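Local coordinates for protein fructose-bisphosphate aldolase (Plasmodium falciparum, PDB 4TR9) that belongs to the class I fructose-bisphosphate aldolases, enzymes built on a TIM-barrel fold, at residues 119-131 / 162-174. Residues are numbered along the deposited sequence; the frame is centred on the assembly and turned at random.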
ATOM      1  N   VAL A 119     -17.371   2.069  16.464  1.00 38.85           N
ATOM      2  CA  VAL A 119     -16.993   3.422  16.861  1.00 51.93           C
ATOM      3  C   VAL A 119     -16.659   4.248  15.621  1.00 48.07           C
ATOM      4  O   VAL A 119     -15.973   3.768  14.718  1.00 46.57           O
ATOM      5  CB  VAL A 119     -15.785   3.418  17.830  1.00 47.10           C
ATOM      6  CG1 VAL A 119     -15.226   4.821  18.007  1.00 57.08           C
ATOM      7  CG2 VAL A 119     -16.180   2.830  19.176  1.00 55.45           C
ATOM      8  N   ASN A 120     -17.157   5.482  15.575  1.00 43.04           N
ATOM      9  CA  ASN A 120     -16.889   6.384  14.458  1.00 39.87           C
ATOM     10  C   ASN A 120     -15.402   6.615  14.224  1.00 38.85           C
ATOM     11  O   ASN A 120     -14.629   6.753  15.172  1.00 41.01           O
ATOM     12  CB  ASN A 120     -17.578   7.731  14.685  1.00 53.38           C
ATOM     13  CG  ASN A 120     -19.073   7.669  14.455  1.00 63.56           C
ATOM     14  OD1 ASN A 120     -19.547   6.960  13.569  1.00 66.58           O
ATOM     15  ND2 ASN A 120     -19.826   8.418  15.253  1.00 73.18           N
ATOM     16  N   ILE A 121     -15.005   6.651  12.957  1.00 44.24           N
ATOM     17  CA  ILE A 121     -13.638   6.996  12.595  1.00 40.49           C
ATOM     18  C   ILE A 121     -13.507   8.507  12.475  1.00 47.62           C
ATOM     19  O   ILE A 121     -14.274   9.141  11.752  1.00 48.60           O
ATOM     20  CB  ILE A 121     -13.209   6.348  11.265  1.00 38.46           C
ATOM     21  CG1 ILE A 121     -13.318   4.826  11.346  1.00 33.26           C
ATOM     22  CG2 ILE A 121     -11.790   6.759  10.905  1.00 41.54           C
ATOM     23  CD1 ILE A 121     -12.925   4.120  10.064  1.00 21.65           C
ATOM     24  N   PRO A 122     -12.540   9.093  13.199  1.00 43.38           N
ATOM     25  CA  PRO A 122     -12.263  10.528  13.096  1.00 42.46           C
ATOM     26  C   PRO A 122     -11.942  10.937  11.661  1.00 47.57           C
ATOM     27  O   PRO A 122     -11.424  10.119  10.898  1.00 45.78           O
ATOM     28  CB  PRO A 122     -11.046  10.718  14.005  1.00 42.78           C
ATOM     29  CG  PRO A 122     -11.138   9.600  14.986  1.00 42.05           C
ATOM     30  CD  PRO A 122     -11.701   8.440  14.218  1.00 42.24           C
ATOM     31  N   CYS A 123     -12.266  12.178  11.309  1.00 39.59           N
ATOM     32  CA  CYS A 123     -12.020  12.720   9.972  1.00 47.32           C
ATOM     33  C   CYS A 123     -12.792  11.968   8.890  1.00 46.50           C
ATOM     34  O   CYS A 123     -12.392  11.954   7.727  1.00 49.80           O
ATOM     35  CB  CYS A 123     -10.521  12.705   9.655  1.00 42.63           C
ATOM     36  SG  CYS A 123      -9.504  13.558  10.880  1.00 53.31           S
ATOM     37  N   THR A 124     -13.895  11.337   9.281  1.00 52.56           N
ATOM     38  CA  THR A 124     -14.793  10.695   8.329  1.00 49.38           C
ATOM     39  C   THR A 124     -16.233  11.084   8.636  1.00 55.06           C
ATOM     40  O   THR A 124     -16.521  11.625   9.703  1.00 57.92           O
ATOM     41  CB  THR A 124     -14.670   9.155   8.351  1.00 41.72           C
ATOM     42  OG1 THR A 124     -15.045   8.658   9.641  1.00 44.11           O
ATOM     43  CG2 THR A 124     -13.248   8.720   8.032  1.00 42.26           C
ATOM     44  N   ASP A 125     -17.134  10.806   7.701  1.00 51.28           N
ATOM     45  CA  ASP A 125     -18.544  11.116   7.898  1.00 52.93           C
ATOM     46  C   ASP A 125     -19.256   9.953   8.580  1.00 52.18           C
ATOM     47  O   ASP A 125     -20.012   9.217   7.947  1.00 51.23           O
ATOM     48  CB  ASP A 125     -19.216  11.448   6.565  1.00 58.46           C
ATOM     49  CG  ASP A 125     -20.650  11.910   6.735  1.00 72.41           C
ATOM     50  OD1 ASP A 125     -20.968  12.489   7.795  1.00 71.41           O
ATOM     51  OD2 ASP A 125     -21.459  11.692   5.809  1.00 75.87           O
ATOM     52  N   GLU A 126     -18.991   9.796   9.874  1.00 54.36           N
ATOM     53  CA  GLU A 126     -19.613   8.763  10.699  1.00 63.59           C
ATOM     54  C   GLU A 126     -19.412   7.349  10.153  1.00 59.50           C
ATOM     55  O   GLU A 126     -20.270   6.484  10.328  1.00 59.05           O
ATOM     56  CB  GLU A 126     -21.110   9.042  10.863  1.00 68.75           C
ATOM     57  CG  GLU A 126     -21.426  10.334  11.596  1.00 79.64           C
ATOM     58  CD  GLU A 126     -22.915  10.552  11.779  1.00 95.45           C
ATOM     59  OE1 GLU A 126     -23.706   9.734  11.261  1.00 98.58           O
ATOM     60  OE2 GLU A 126     -23.296  11.540  12.440  1.00 98.89           O
ATOM     61  N   GLU A 127     -18.283   7.117   9.491  1.00 54.14           N
ATOM     62  CA  GLU A 127     -17.939   5.772   9.047  1.00 42.27           C
ATOM     63  C   GLU A 127     -17.373   4.981  10.222  1.00 39.11           C
ATOM     64  O   GLU A 127     -16.526   5.476  10.965  1.00 45.53           O
ATOM     65  CB  GLU A 127     -16.950   5.815   7.882  1.00 38.76           C
ATOM     66  CG  GLU A 127     -17.538   6.413   6.613  1.00 45.22           C
ATOM     67  CD  GLU A 127     -16.636   6.236   5.407  1.00 46.32           C
ATOM     68  OE1 GLU A 127     -15.540   6.834   5.386  1.00 43.85           O
ATOM     69  OE2 GLU A 127     -17.024   5.491   4.482  1.00 46.51           O
ATOM     70  N   LYS A 128     -17.846   3.751  10.384  1.00 48.73           N
ATOM     71  CA  LYS A 128     -17.615   2.996  11.610  1.00 41.84           C
ATOM     72  C   LYS A 128     -16.320   2.191  11.628  1.00 35.48           C
ATOM     73  O   LYS A 128     -15.791   1.801  10.586  1.00 34.31           O
ATOM     74  CB  LYS A 128     -18.795   2.053  11.862  1.00 46.46           C
ATOM     75  CG  LYS A 128     -20.149   2.742  11.861  1.00 49.34           C
ATOM     76  CD  LYS A 128     -20.214   3.828  12.918  1.00 49.65           C
ATOM     77  CE  LYS A 128     -21.569   4.515  12.920  1.00 65.60           C
ATOM     78  NZ  LYS A 128     -21.632   5.599  13.939  1.00 75.12           N
ATOM     79  N   SER A 129     -15.824   1.947  12.837  1.00 41.25           N
ATOM     80  CA  SER A 129     -14.694   1.056  13.071  1.00 38.41           C
ATOM     81  C   SER A 129     -15.023   0.135  14.243  1.00 43.41           C
ATOM     82  O   SER A 129     -15.706   0.543  15.181  1.00 47.13           O
ATOM     83  CB  SER A 129     -13.418   1.851  13.351  1.00 42.51           C
ATOM     84  OG  SER A 129     -12.351   0.995  13.715  1.00 43.59           O
ATOM     85  N   THR A 130     -14.541  -1.103  14.191  1.00 47.44           N
ATOM     86  CA  THR A 130     -14.890  -2.088  15.211  1.00 42.35           C
ATOM     87  C   THR A 130     -13.792  -2.250  16.262  1.00 46.74           C
ATOM     88  O   THR A 130     -12.613  -2.368  15.930  1.00 47.16           O
ATOM     89  CB  THR A 130     -15.182  -3.461  14.581  1.00 39.61           C
ATOM     90  OG1 THR A 130     -15.741  -3.282  13.274  1.00 41.36           O
ATOM     91  CG2 THR A 130     -16.162  -4.237  15.439  1.00 42.03           C
ATOM     92  N   GLN A 131     -14.192  -2.257  17.530  1.00 46.94           N
ATOM     93  CA  GLN A 131     -13.248  -2.416  18.631  0.99 48.49           C
ATOM     94  C   GLN A 131     -13.321  -3.820  19.225  1.00 44.13           C
ATOM     95  O   GLN A 131     -14.346  -4.492  19.125  1.00 42.00           O
ATOM     96  CB  GLN A 131     -13.513  -1.373  19.717  0.99 50.97           C
ATOM     97  CG  GLN A 131     -13.244   0.056  19.280  0.99 50.49           C
ATOM     98  CD  GLN A 131     -13.419   1.052  20.409  0.99 57.50           C
ATOM     99  OE1 GLN A 131     -14.225   0.844  21.316  0.99 60.41           O
ATOM    100  NE2 GLN A 131     -12.657   2.138  20.362  0.99 59.96           N
ATOM    101  N   ALA A 162     -22.235   9.646  -3.617  1.00 53.10           N
ATOM    102  CA  ALA A 162     -22.203  11.101  -3.569  1.00 59.91           C
ATOM    103  C   ALA A 162     -21.166  11.588  -2.562  1.00 61.77           C
ATOM    104  O   ALA A 162     -20.501  12.599  -2.782  1.00 70.54           O
ATOM    105  CB  ALA A 162     -23.578  11.652  -3.226  1.00 63.99           C
ATOM    106  N   LYS A 163     -21.030  10.857  -1.460  1.00 56.85           N
ATOM    107  CA  LYS A 163     -20.062  11.202  -0.425  1.00 53.66           C
ATOM    108  C   LYS A 163     -18.803  10.350  -0.541  1.00 49.02           C
ATOM    109  O   LYS A 163     -17.935  10.386   0.331  1.00 51.78           O
ATOM    110  CB  LYS A 163     -20.680  11.040   0.966  1.00 56.28           C
ATOM    111  CG  LYS A 163     -21.823  12.000   1.251  1.00 62.49           C
ATOM    112  CD  LYS A 163     -22.344  11.835   2.669  1.00 68.55           C
ATOM    113  CE  LYS A 163     -23.436  12.846   2.976  1.00 81.10           C
ATOM    114  NZ  LYS A 163     -23.934  12.724   4.374  1.00 85.81           N
ATOM    115  N   GLY A 164     -18.713   9.581  -1.622  1.00 52.20           N
ATOM    116  CA  GLY A 164     -17.550   8.753  -1.876  1.00 50.87           C
ATOM    117  C   GLY A 164     -17.377   7.620  -0.883  1.00 44.58           C
ATOM    118  O   GLY A 164     -16.266   7.132  -0.674  1.00 41.70           O
ATOM    119  N   LYS A 165     -18.477   7.199  -0.267  1.00 45.27           N
ATOM    120  CA  LYS A 165     -18.443   6.096   0.686  1.00 44.84           C
ATOM    121  C   LYS A 165     -18.577   4.751  -0.026  1.00 40.95           C
ATOM    122  O   LYS A 165     -19.379   4.614  -0.950  1.00 46.42           O
ATOM    123  CB  LYS A 165     -19.552   6.252   1.729  1.00 49.82           C
ATOM    124  CG  LYS A 165     -19.420   7.480   2.610  1.00 49.24           C
ATOM    125  CD  LYS A 165     -20.521   7.516   3.657  1.00 50.14           C
ATOM    126  CE  LYS A 165     -20.407   8.746   4.537  1.00 60.48           C
ATOM    127  NZ  LYS A 165     -21.468   8.785   5.580  1.00 69.30           N
ATOM    128  N   PRO A 166     -17.795   3.749   0.407  1.00 45.27           N
ATOM    129  CA  PRO A 166     -16.815   3.845   1.495  1.00 44.32           C
ATOM    130  C   PRO A 166     -15.478   4.433   1.047  1.00 44.85           C
ATOM    131  O   PRO A 166     -14.968   4.075  -0.015  1.00 43.75           O
ATOM    132  CB  PRO A 166     -16.646   2.391   1.933  1.00 36.11           C
ATOM    133  CG  PRO A 166     -16.873   1.613   0.686  1.00 34.15           C
ATOM    134  CD  PRO A 166     -17.914   2.370  -0.100  1.00 41.22           C
ATOM    135  N   THR A 167     -14.923   5.330   1.857  1.00 39.29           N
ATOM    136  CA  THR A 167     -13.632   5.938   1.559  1.00 41.73           C
ATOM    137  C   THR A 167     -12.500   4.951   1.818  1.00 36.93           C
ATOM    138  O   THR A 167     -12.701   3.926   2.467  1.00 33.18           O
ATOM    139  CB  THR A 167     -13.398   7.207   2.399  1.00 48.36           C
ATOM    140  OG1 THR A 167     -13.344   6.859   3.787  1.00 40.14           O
ATOM    141  CG2 THR A 167     -14.520   8.210   2.175  1.00 56.94           C
ATOM    142  N   ASP A 168     -11.312   5.270   1.310  1.00 42.01           N
ATOM    143  CA  ASP A 168     -10.145   4.405   1.468  1.00 43.22           C
ATOM    144  C   ASP A 168      -9.790   4.188   2.934  1.00 39.73           C
ATOM    145  O   ASP A 168      -9.376   3.096   3.323  1.00 44.25           O
ATOM    146  CB  ASP A 168      -8.941   4.990   0.727  1.00 51.18           C
ATOM    147  CG  ASP A 168      -9.141   5.024  -0.774  1.00 55.21           C
ATOM    148  OD1 ASP A 168      -9.855   4.145  -1.302  1.00 48.26           O
ATOM    149  OD2 ASP A 168      -8.583   5.931  -1.426  1.00 64.70           O
ATOM    150  N   LEU A 169      -9.945   5.233   3.741  1.00 37.99           N
ATOM    151  CA  LEU A 169      -9.682   5.136   5.170  1.00 38.92           C
ATOM    152  C   LEU A 169     -10.648   4.153   5.824  1.00 34.93           C
ATOM    153  O   LEU A 169     -10.258   3.362   6.683  1.00 28.73           O
ATOM    154  CB  LEU A 169      -9.788   6.512   5.833  1.00 37.06           C
ATOM    155  CG  LEU A 169      -9.591   6.567   7.349  1.00 39.49           C
ATOM    156  CD1 LEU A 169      -8.274   5.917   7.746  1.00 38.91           C
ATOM    157  CD2 LEU A 169      -9.648   8.005   7.842  1.00 44.03           C
ATOM    158  N   SER A 170     -11.908   4.204   5.404  1.00 45.49           N
ATOM    159  CA  SER A 170     -12.928   3.302   5.925  1.00 37.54           C
ATOM    160  C   SER A 170     -12.648   1.860   5.525  1.00 35.39           C
ATOM    161  O   SER A 170     -12.773   0.944   6.339  1.00 32.31           O
ATOM    162  CB  SER A 170     -14.312   3.719   5.431  1.00 41.14           C
ATOM    163  OG  SER A 170     -15.296   2.773   5.814  1.00 45.45           O
ATOM    164  N   ILE A 171     -12.268   1.668   4.265  1.00 43.51           N
ATOM    165  CA  ILE A 171     -12.017   0.338   3.727  1.00 38.00           C
ATOM    166  C   ILE A 171     -10.794  -0.310   4.368  1.00 34.96           C
ATOM    167  O   ILE A 171     -10.816  -1.494   4.709  1.00 40.43           O
ATOM    168  CB  ILE A 171     -11.825   0.384   2.197  1.00 41.15           C
ATOM    169  CG1 ILE A 171     -13.097   0.893   1.516  1.00 39.79           C
ATOM    170  CG2 ILE A 171     -11.450  -0.988   1.656  1.00 35.75           C
ATOM    171  CD1 ILE A 171     -12.985   1.001   0.013  1.00 40.46           C
ATOM    172  N   HIS A 172      -9.732   0.470   4.545  1.00 38.66           N
ATOM    173  CA  HIS A 172      -8.478  -0.078   5.048  1.00 42.45           C
ATOM    174  C   HIS A 172      -8.527  -0.350   6.549  1.00 41.89           C
ATOM    175  O   HIS A 172      -7.948  -1.326   7.024  1.00 40.42           O
ATOM    176  CB  HIS A 172      -7.310   0.855   4.731  1.00 48.19           C
ATOM    177  CG  HIS A 172      -5.971   0.204   4.880  1.00 57.27           C
ATOM    178  ND1 HIS A 172      -5.608  -0.919   4.170  1.00 57.83           N
ATOM    179  CD2 HIS A 172      -4.910   0.511   5.665  1.00 58.80           C
ATOM    180  CE1 HIS A 172      -4.382  -1.275   4.506  1.00 58.69           C
ATOM    181  NE2 HIS A 172      -3.935  -0.423   5.412  1.00 59.96           N
ATOM    182  N   GLU A 173      -9.209   0.514   7.294  1.00 37.65           N
ATOM    183  CA  GLU A 173      -9.399   0.286   8.722  1.00 44.29           C
ATOM    184  C   GLU A 173     -10.248  -0.960   8.945  1.00 38.85           C
ATOM    185  O   GLU A 173      -9.987  -1.749   9.855  1.00 38.03           O
ATOM    186  CB  GLU A 173     -10.044   1.504   9.391  1.00 42.07           C
ATOM    187  CG  GLU A 173     -10.730   1.213  10.726  1.00 43.06           C
ATOM    188  CD  GLU A 173      -9.777   0.724  11.807  1.00 52.10           C
ATOM    189  OE1 GLU A 173      -8.545   0.830  11.627  1.00 55.83           O
ATOM    190  OE2 GLU A 173     -10.265   0.232  12.847  1.00 55.62           O
ATOM    191  N   THR A 174     -11.263  -1.131   8.103  1.00 40.75           N
ATOM    192  CA  THR A 174     -12.085  -2.332   8.125  1.00 36.31           C
ATOM    193  C   THR A 174     -11.236  -3.562   7.831  1.00 34.42           C
ATOM    194  O   THR A 174     -11.278  -4.549   8.564  1.00 34.74           O
ATOM    195  CB  THR A 174     -13.234  -2.248   7.101  1.00 38.33           C
ATOM    196  OG1 THR A 174     -14.243  -1.353   7.584  1.00 44.34           O
ATOM    197  CG2 THR A 174     -13.850  -3.620   6.869  1.00 34.44           C
TER
HETATM  198  O   HOH W   1     -18.035   3.196   5.030  1.00 39.50           O
HETATM  199  O   HOH W   2     -16.334   1.707   7.900  1.00 35.65           O
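E127 reaches from the hairpin 119-131 to T167 and S170 at the start of helix 168-187. E127 CB lies 4.0 Å from S170 OG; CG, anti to the carbonyl carbon (chi1 -67°), leads on in an extended chain that carries the carboxylate to the helix N-terminus. There E127 CD rests on S170 CB, 3.4 Å away, and E127 OE1 accepts from T167 OG1 on its syn lone pair at 2.7 Å. OE2 receives a weak bond from T167 N and a water shared with S170 OG. A carboxylate suits this place: the helix end would probably favour its negative charge, while threonine, as N-cap, also accepts a weak bond from S170 N through OG1. Long lysines suit the span to the loop carboxylate of D125: fully extended, K165 brings NZ to D125 O in the carbonyl plane (2.8 Å), and both K165, from above the carboxylate, and K163, on the syn side, form salt bridges to D125 OD2. On the other flank, branched, methyl-bearing side chains suit an apolar patch where L169 CD2 packs against I121 CG2 and T124 CG2, and I121 CD1 covers E173 CG at 3.7 Å. E173 OE1 bonds W176 of the second subunit. The hairpin loop, with strand 128-130 behind it, thus lies against the first turns of helix 168-187, whose I171 touches helix 206-226, while T130 and T174 touch barrel strand 150-157.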